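Local coordinates for protein haloalkane dehalogenase (Mycobacterium rhodesiae, PDB 4MJ3) that catalyses the hydrolytic cleavage of carbon-halogen bonds in haloalkanes, probably by the nucleophilic mechanism common to alpha/beta-hydrolase dehalogenases, at residues A[235-249]-A[264-278]. Sequence-based numbering, arbitrary orientation.
Sequences LGRFEKPFLSAFSDS and VPGARGQSHVTIAGA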
ATOM      1  N   LEU A 235       5.674  -7.718  15.426  1.00 15.76           N
ATOM      2  CA  LEU A 235       5.468  -6.268  15.501  1.00 17.78           C
ATOM      3  C   LEU A 235       5.389  -5.760  16.925  1.00 17.14           C
ATOM      4  O   LEU A 235       5.789  -4.626  17.211  1.00 18.31           O
ATOM      5  CB  LEU A 235       4.174  -5.851  14.792  1.00 20.01           C
ATOM      6  CG  LEU A 235       4.201  -5.472  13.333  1.00 29.07           C
ATOM      7  CD1 LEU A 235       2.812  -4.936  12.986  1.00 28.34           C
ATOM      8  CD2 LEU A 235       5.254  -4.417  13.054  1.00 26.17           C
ATOM      9  N   GLY A 236       4.877  -6.591  17.833  1.00 16.36           N
ATOM     10  CA  GLY A 236       4.840  -6.255  19.250  1.00 17.15           C
ATOM     11  C   GLY A 236       6.194  -6.251  19.938  1.00 19.40           C
ATOM     12  O   GLY A 236       6.284  -5.882  21.111  1.00 19.61           O
ATOM     13  N   ARG A 237       7.238  -6.677  19.219  1.00 21.04           N
ATOM     14  CA  ARG A 237       8.617  -6.594  19.687  1.00 22.79           C
ATOM     15  C   ARG A 237       9.444  -5.588  18.878  1.00 19.16           C
ATOM     16  O   ARG A 237      10.643  -5.486  19.081  1.00 19.89           O
ATOM     17  CB  ARG A 237       9.282  -7.969  19.601  1.00 24.54           C
ATOM     18  CG  ARG A 237       8.555  -9.050  20.384  1.00 28.39           C
ATOM     19  CD  ARG A 237       9.342 -10.362  20.409  1.00 29.77           C
ATOM     20  NE  ARG A 237       9.327 -11.033  19.108  1.00 30.29           N
ATOM     21  CZ  ARG A 237       8.404 -11.906  18.692  1.00 33.84           C
ATOM     22  NH1 ARG A 237       7.384 -12.268  19.473  1.00 33.60           N
ATOM     23  NH2 ARG A 237       8.510 -12.436  17.483  1.00 29.73           N
ATOM     24  N   PHE A 238       8.807  -4.863  17.955  1.00 17.96           N
ATOM     25  CA  PHE A 238       9.507  -3.917  17.078  1.00 16.42           C
ATOM     26  C   PHE A 238       9.760  -2.633  17.858  1.00 18.47           C
ATOM     27  O   PHE A 238       8.829  -1.869  18.135  1.00 17.68           O
ATOM     28  CB  PHE A 238       8.686  -3.657  15.810  1.00 17.04           C
ATOM     29  CG  PHE A 238       9.405  -2.843  14.754  1.00 15.19           C
ATOM     30  CD1 PHE A 238      10.270  -3.455  13.869  1.00 16.00           C
ATOM     31  CD2 PHE A 238       9.144  -1.501  14.608  1.00 15.44           C
ATOM     32  CE1 PHE A 238      10.914  -2.721  12.881  1.00 14.99           C
ATOM     33  CE2 PHE A 238       9.806  -0.747  13.643  1.00 14.25           C
ATOM     34  CZ  PHE A 238      10.681  -1.362  12.771  1.00 13.71           C
ATOM     35  N   GLU A 239      11.024  -2.391  18.199  1.00 19.16           N
ATOM     36  CA  GLU A 239      11.433  -1.283  19.059  1.00 20.66           C
ATOM     37  C   GLU A 239      11.888  -0.051  18.287  1.00 20.58           C
ATOM     38  O   GLU A 239      12.113   1.016  18.886  1.00 20.02           O
ATOM     39  CB  GLU A 239      12.585  -1.736  19.957  1.00 22.78           C
ATOM     40  CG  GLU A 239      12.225  -2.881  20.879  1.00 27.05           C
ATOM     41  CD  GLU A 239      11.418  -2.447  22.076  1.00 34.05           C
ATOM     42  OE1 GLU A 239      11.291  -1.226  22.317  1.00 39.75           O
ATOM     43  OE2 GLU A 239      10.918  -3.332  22.791  1.00 46.59           O
ATOM     44  N   LYS A 240      12.047  -0.196  16.979  1.00 19.15           N
ATOM     45  CA  LYS A 240      12.506   0.896  16.144  1.00 17.43           C
ATOM     46  C   LYS A 240      11.359   1.877  15.887  1.00 17.01           C
ATOM     47  O   LYS A 240      10.187   1.558  16.143  1.00 15.80           O
ATOM     48  CB  LYS A 240      13.130   0.382  14.846  1.00 18.60           C
ATOM     49  CG  LYS A 240      14.535  -0.164  15.065  1.00 21.09           C
ATOM     50  CD  LYS A 240      15.139  -0.802  13.826  1.00 22.41           C
ATOM     51  CE  LYS A 240      14.527  -2.169  13.566  1.00 23.64           C
ATOM     52  NZ  LYS A 240      15.160  -2.831  12.401  1.00 21.62           N
ATOM     53  N   PRO A 241      11.689   3.078  15.409  1.00 16.42           N
ATOM     54  CA  PRO A 241      10.647   4.125  15.329  1.00 16.78           C
ATOM     55  C   PRO A 241       9.415   3.778  14.497  1.00 15.21           C
ATOM     56  O   PRO A 241       9.523   3.295  13.360  1.00 15.52           O
ATOM     57  CB  PRO A 241      11.402   5.320  14.730  1.00 16.49           C
ATOM     58  CG  PRO A 241      12.795   5.121  15.187  1.00 17.19           C
ATOM     59  CD  PRO A 241      13.022   3.632  15.105  1.00 17.44           C
ATOM     60  N   PHE A 242       8.253   4.028  15.088  1.00 15.06           N
ATOM     61  CA  PHE A 242       6.967   3.742  14.467  1.00 15.11           C
ATOM     62  C   PHE A 242       6.059   4.959  14.658  1.00 16.24           C
ATOM     63  O   PHE A 242       5.836   5.397  15.797  1.00 17.39           O
ATOM     64  CB  PHE A 242       6.365   2.514  15.133  1.00 15.86           C
ATOM     65  CG  PHE A 242       5.118   2.027  14.455  1.00 18.03           C
ATOM     66  CD1 PHE A 242       3.912   2.657  14.661  1.00 23.04           C
ATOM     67  CD2 PHE A 242       5.180   0.928  13.613  1.00 21.59           C
ATOM     68  CE1 PHE A 242       2.763   2.200  14.021  1.00 23.71           C
ATOM     69  CE2 PHE A 242       4.050   0.472  12.978  1.00 22.38           C
ATOM     70  CZ  PHE A 242       2.849   1.115  13.186  1.00 18.30           C
ATOM     71  N   LEU A 243       5.564   5.503  13.542  1.00 13.31           N
ATOM     72  CA  LEU A 243       4.714   6.679  13.531  1.00 13.34           C
ATOM     73  C   LEU A 243       3.312   6.334  13.066  1.00 12.13           C
ATOM     74  O   LEU A 243       3.129   5.676  12.030  1.00 11.99           O
ATOM     75  CB  LEU A 243       5.277   7.750  12.584  1.00 13.78           C
ATOM     76  CG  LEU A 243       4.527   9.096  12.600  1.00 14.71           C
ATOM     77  CD1 LEU A 243       4.851   9.865  13.873  1.00 15.50           C
ATOM     78  CD2 LEU A 243       4.860   9.942  11.387  1.00 14.14           C
ATOM     79  N   SER A 244       2.336   6.755  13.852  1.00 12.72           N
ATOM     80  CA  SER A 244       0.938   6.684  13.467  1.00 12.91           C
ATOM     81  C   SER A 244       0.585   8.016  12.825  1.00 12.10           C
ATOM     82  O   SER A 244       0.683   9.048  13.478  1.00 13.16           O
ATOM     83  CB  SER A 244       0.062   6.433  14.698  1.00 13.54           C
ATOM     84  OG  SER A 244      -1.299   6.357  14.326  1.00 13.74           O
ATOM     85  N   ALA A 245       0.159   7.970  11.561  1.00 11.35           N
ATOM     86  CA  ALA A 245      -0.237   9.129  10.781  1.00 11.78           C
ATOM     87  C   ALA A 245      -1.521   8.854   9.998  1.00 12.53           C
ATOM     88  O   ALA A 245      -1.609   9.093   8.787  1.00 12.17           O
ATOM     89  CB  ALA A 245       0.897   9.536   9.848  1.00 11.97           C
ATOM     90  N   PHE A 246      -2.538   8.382  10.720  1.00 11.34           N
ATOM     91  CA  PHE A 246      -3.869   8.168  10.175  1.00 10.51           C
ATOM     92  C   PHE A 246      -4.571   9.517   9.966  1.00 13.18           C
ATOM     93  O   PHE A 246      -4.210  10.539  10.581  1.00 13.02           O
ATOM     94  CB  PHE A 246      -4.728   7.315  11.126  1.00 10.56           C
ATOM     95  CG  PHE A 246      -4.371   5.859  11.174  1.00 10.29           C
ATOM     96  CD1 PHE A 246      -3.053   5.421  11.368  1.00 10.77           C
ATOM     97  CD2 PHE A 246      -5.378   4.893  11.066  1.00 10.20           C
ATOM     98  CE1 PHE A 246      -2.764   4.065  11.457  1.00 11.91           C
ATOM     99  CE2 PHE A 246      -5.092   3.525  11.175  1.00 10.25           C
ATOM    100  CZ  PHE A 246      -3.784   3.110  11.343  1.00 11.45           C
ATOM    101  N   SER A 247      -5.564   9.538   9.078  1.00 11.47           N
ATOM    102  CA  SER A 247      -6.390  10.716   8.872  1.00 12.47           C
ATOM    103  C   SER A 247      -7.619  10.686   9.756  1.00 13.81           C
ATOM    104  O   SER A 247      -7.871   9.697  10.465  1.00 13.28           O
ATOM    105  CB  SER A 247      -6.789  10.836   7.393  1.00 12.73           C
ATOM    106  OG  SER A 247      -7.697   9.806   7.038  1.00 12.65           O
ATOM    107  N   ASP A 248      -8.390  11.771   9.721  1.00 14.75           N
ATOM    108  CA  ASP A 248      -9.530  11.927  10.622  1.00 15.45           C
ATOM    109  C   ASP A 248     -10.885  11.528  10.048  1.00 16.21           C
ATOM    110  O   ASP A 248     -11.882  11.573  10.764  1.00 15.75           O
ATOM    111  CB  ASP A 248      -9.586  13.373  11.159  1.00 16.89           C
ATOM    112  CG  ASP A 248      -9.759  14.413  10.082  1.00 17.06           C
ATOM    113  OD1 ASP A 248      -9.845  14.085   8.881  1.00 16.26           O
ATOM    114  OD2 ASP A 248      -9.776  15.622  10.434  1.00 18.70           O
ATOM    115  N   SER A 249     -10.928  11.162   8.766  1.00 15.33           N
ATOM    116  CA  SER A 249     -12.207  10.952   8.099  1.00 14.04           C
ATOM    117  C   SER A 249     -12.256   9.635   7.349  1.00 15.39           C
ATOM    118  O   SER A 249     -12.768   9.574   6.236  1.00 11.47           O
ATOM    119  CB  SER A 249     -12.516  12.131   7.158  1.00 16.13           C
ATOM    120  OG  SER A 249     -12.402  13.384   7.842  1.00 15.04           O
ATOM    121  N   VAL A 264       2.835  -1.518  19.187  1.00 14.71           N
ATOM    122  CA  VAL A 264       4.229  -1.462  18.736  1.00 15.43           C
ATOM    123  C   VAL A 264       5.084  -0.681  19.727  1.00 16.39           C
ATOM    124  O   VAL A 264       4.856   0.518  19.933  1.00 19.23           O
ATOM    125  CB  VAL A 264       4.331  -0.780  17.369  1.00 16.09           C
ATOM    126  CG1 VAL A 264       5.764  -0.818  16.850  1.00 18.03           C
ATOM    127  CG2 VAL A 264       3.388  -1.464  16.384  1.00 15.15           C
ATOM    128  N   PRO A 265       6.066  -1.346  20.361  1.00 18.72           N
ATOM    129  CA  PRO A 265       6.849  -0.632  21.391  1.00 20.72           C
ATOM    130  C   PRO A 265       7.556   0.615  20.854  1.00 18.94           C
ATOM    131  O   PRO A 265       7.662   1.614  21.565  1.00 19.38           O
ATOM    132  CB  PRO A 265       7.864  -1.671  21.870  1.00 21.85           C
ATOM    133  CG  PRO A 265       7.358  -2.990  21.410  1.00 22.54           C
ATOM    134  CD  PRO A 265       6.412  -2.775  20.277  1.00 19.91           C
ATOM    135  N   GLY A 266       8.014   0.546  19.605  1.00 17.71           N
ATOM    136  CA  GLY A 266       8.695   1.671  18.962  1.00 16.19           C
ATOM    137  C   GLY A 266       7.818   2.888  18.679  1.00 15.35           C
ATOM    138  O   GLY A 266       8.325   3.929  18.248  1.00 15.00           O
ATOM    139  N   ALA A 267       6.511   2.763  18.885  1.00 15.55           N
ATOM    140  CA  ALA A 267       5.614   3.928  18.832  1.00 15.73           C
ATOM    141  C   ALA A 267       5.706   4.801  20.072  1.00 17.45           C
ATOM    142  O   ALA A 267       5.326   5.971  20.034  1.00 18.45           O
ATOM    143  CB  ALA A 267       4.187   3.473  18.609  1.00 18.30           C
ATOM    144  N   ARG A 268       6.210   4.240  21.170  1.00 18.27           N
ATOM    145  CA  ARG A 268       6.284   4.967  22.454  1.00 20.67           C
ATOM    146  C   ARG A 268       7.242   6.154  22.271  1.00 22.64           C
ATOM    147  O   ARG A 268       8.355   5.989  21.772  1.00 23.03           O
ATOM    148  CB  ARG A 268       6.753   4.039  23.587  1.00 21.69           C
ATOM    149  CG  ARG A 268       5.796   2.899  23.947  1.00 26.02           C
ATOM    150  N   GLY A 269       6.772   7.349  22.621  1.00 23.01           N
ATOM    151  CA  GLY A 269       7.564   8.574  22.562  1.00 26.49           C
ATOM    152  C   GLY A 269       7.653   9.274  21.219  1.00 25.48           C
ATOM    153  O   GLY A 269       8.267  10.330  21.113  1.00 33.26           O
ATOM    154  N   GLN A 270       7.068   8.685  20.182  1.00 22.33           N
ATOM    155  CA  GLN A 270       7.051   9.301  18.865  1.00 18.80           C
ATOM    156  C   GLN A 270       5.887  10.293  18.822  1.00 18.79           C
ATOM    157  O   GLN A 270       4.868  10.084  19.471  1.00 21.22           O
ATOM    158  CB  GLN A 270       6.902   8.235  17.756  1.00 17.64           C
ATOM    159  CG  GLN A 270       8.066   7.267  17.658  1.00 18.83           C
ATOM    160  CD  GLN A 270       9.355   7.941  17.219  1.00 19.36           C
ATOM    161  OE1 GLN A 270       9.341   8.932  16.495  1.00 19.50           O
ATOM    162  NE2 GLN A 270      10.477   7.377  17.618  1.00 20.97           N
ATOM    163  N   SER A 271       6.030  11.320  17.996  1.00 16.44           N
ATOM    164  CA  SER A 271       5.032  12.367  17.885  1.00 16.90           C
ATOM    165  C   SER A 271       3.996  12.056  16.833  1.00 16.98           C
ATOM    166  O   SER A 271       4.072  12.552  15.707  1.00 19.34           O
ATOM    167  CB  SER A 271       5.705  13.705  17.587  1.00 18.24           C
ATOM    168  OG  SER A 271       6.425  14.128  18.731  1.00 21.86           O
ATOM    169  N   HIS A 272       3.011  11.249  17.224  1.00 16.42           N
ATOM    170  CA  HIS A 272       2.000  10.781  16.300  1.00 15.12           C
ATOM    171  C   HIS A 272       1.145  11.952  15.875  1.00 16.29           C
ATOM    172  O   HIS A 272       0.991  12.936  16.601  1.00 15.00           O
ATOM    173  CB  HIS A 272       1.167   9.668  16.909  1.00 16.51           C
ATOM    174  CG  HIS A 272       1.993   8.555  17.472  1.00 15.34           C
ATOM    175  ND1 HIS A 272       2.730   7.713  16.672  1.00 14.98           N
ATOM    176  CD2 HIS A 272       2.267   8.201  18.748  1.00 16.72           C
ATOM    177  CE1 HIS A 272       3.418   6.878  17.433  1.00 17.66           C
ATOM    178  NE2 HIS A 272       3.160   7.160  18.699  1.00 17.52           N
ATOM    179  N   VAL A 273       0.640  11.857  14.663  1.00 15.76           N
ATOM    180  CA  VAL A 273      -0.150  12.918  14.086  1.00 16.80           C
ATOM    181  C   VAL A 273      -1.470  12.371  13.573  1.00 16.68           C
ATOM    182  O   VAL A 273      -1.581  11.197  13.252  1.00 14.43           O
ATOM    183  CB  VAL A 273       0.638  13.609  12.940  1.00 20.93           C
ATOM    184  CG1 VAL A 273       1.917  14.250  13.476  1.00 25.69           C
ATOM    185  CG2 VAL A 273       1.011  12.638  11.839  1.00 21.53           C
ATOM    186  N   THR A 274      -2.475  13.236  13.535  1.00 16.98           N
ATOM    187  CA  THR A 274      -3.706  12.953  12.821  1.00 16.90           C
ATOM    188  C   THR A 274      -3.728  13.900  11.634  1.00 15.57           C
ATOM    189  O   THR A 274      -3.638  15.121  11.813  1.00 17.30           O
ATOM    190  CB  THR A 274      -4.940  13.153  13.704  1.00 18.65           C
ATOM    191  OG1 THR A 274      -4.870  12.272  14.834  1.00 19.18           O
ATOM    192  CG2 THR A 274      -6.199  12.828  12.923  1.00 18.68           C
ATOM    193  N   ILE A 275      -3.795  13.347  10.425  1.00 14.48           N
ATOM    194  CA  ILE A 275      -3.821  14.153   9.205  1.00 14.38           C
ATOM    195  C   ILE A 275      -5.254  14.662   9.038  1.00 16.07           C
ATOM    196  O   ILE A 275      -6.177  13.891   8.747  1.00 14.28           O
ATOM    197  CB  ILE A 275      -3.374  13.346   7.968  1.00 14.10           C
ATOM    198  CG1 ILE A 275      -1.955  12.795   8.148  1.00 14.26           C
ATOM    199  CG2 ILE A 275      -3.480  14.184   6.691  1.00 14.49           C
ATOM    200  CD1 ILE A 275      -0.890  13.856   8.335  1.00 17.12           C
ATOM    201  N   ALA A 276      -5.438  15.966   9.246  1.00 15.69           N
ATOM    202  CA  ALA A 276      -6.756  16.583   9.251  1.00 18.82           C
ATOM    203  C   ALA A 276      -7.292  16.777   7.843  1.00 15.15           C
ATOM    204  O   ALA A 276      -6.543  17.082   6.931  1.00 16.43           O
ATOM    205  CB  ALA A 276      -6.708  17.936   9.964  1.00 21.37           C
ATOM    206  N   GLY A 277      -8.600  16.611   7.693  1.00 17.93           N
ATOM    207  CA  GLY A 277      -9.280  16.882   6.427  1.00 15.95           C
ATOM    208  C   GLY A 277      -8.928  15.905   5.328  1.00 14.02           C
ATOM    209  O   GLY A 277      -8.811  16.289   4.168  1.00 15.45           O
ATOM    210  N   ALA A 278      -8.810  14.622   5.677  1.00 14.81           N
ATOM    211  CA  ALA A 278      -8.491  13.610   4.690  1.00 11.93           C
ATOM    212  C   ALA A 278      -9.268  12.327   4.928  1.00 10.66           C
ATOM    213  O   ALA A 278      -9.460  11.912   6.067  1.00 10.85           O
ATOM    214  CB  ALA A 278      -6.990  13.337   4.663  1.00 12.00           C
TER
HETATM  215  O   HOH W   1      -2.568   8.725  13.664  1.00 14.66           O
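Over one face of the F242 ring sits V264, whose CG2 makes a CH-pi contact 4.0 Å from the ring centroid and 12° off the normal; chi1 of -173° sets F242 CG anti to the backbone N, and the two side chains cross at about a right angle. The other valine branch, CG1, packs on F242 CD2 and meets the F238 ring at its edge, while A267 CB approaches F242 obliquely. The H272 imidazole carries the carbonyl O of Q270 over one face and has the backbone from F242 to S244 along its edge. Its ND1 accepts from S244 N (3.0 Å, 169°, tilted slightly from the ring plane), and its NE2 donates to A267 O (2.8 Å), so both ring nitrogens are engaged and the rotation of the ring is fixed. Q270 N reaches A267 O from the opposite face of that carbonyl. Beyond, the backbones pair directly: V273 N gives to S244 O at 3.0 Å and I275 N to F246 O at 2.8 Å, and a water links S244 OG, F246 N and V273 O. At the far end the D248 carboxylate receives G277 N on the syn side of OD2 (3.1 Å), and A278 N more weakly on OD1. F238 O accepts G266 N (2.9 Å), and G266 CA makes a CA-H...O contact with K240 O (3.2 Å). Strand 242-244 is an edge strand of the mixed alpha/beta-hydrolase sheet, hydrogen-bonded to strand 140-145 on its inner side; segment 264-278 runs along its outer side, in the loop leading from helix 256-263, where L260 touches F242 and E257 bonds S244 OG, toward helix 282-300, whose F297 packs on P241, L243 and Q270.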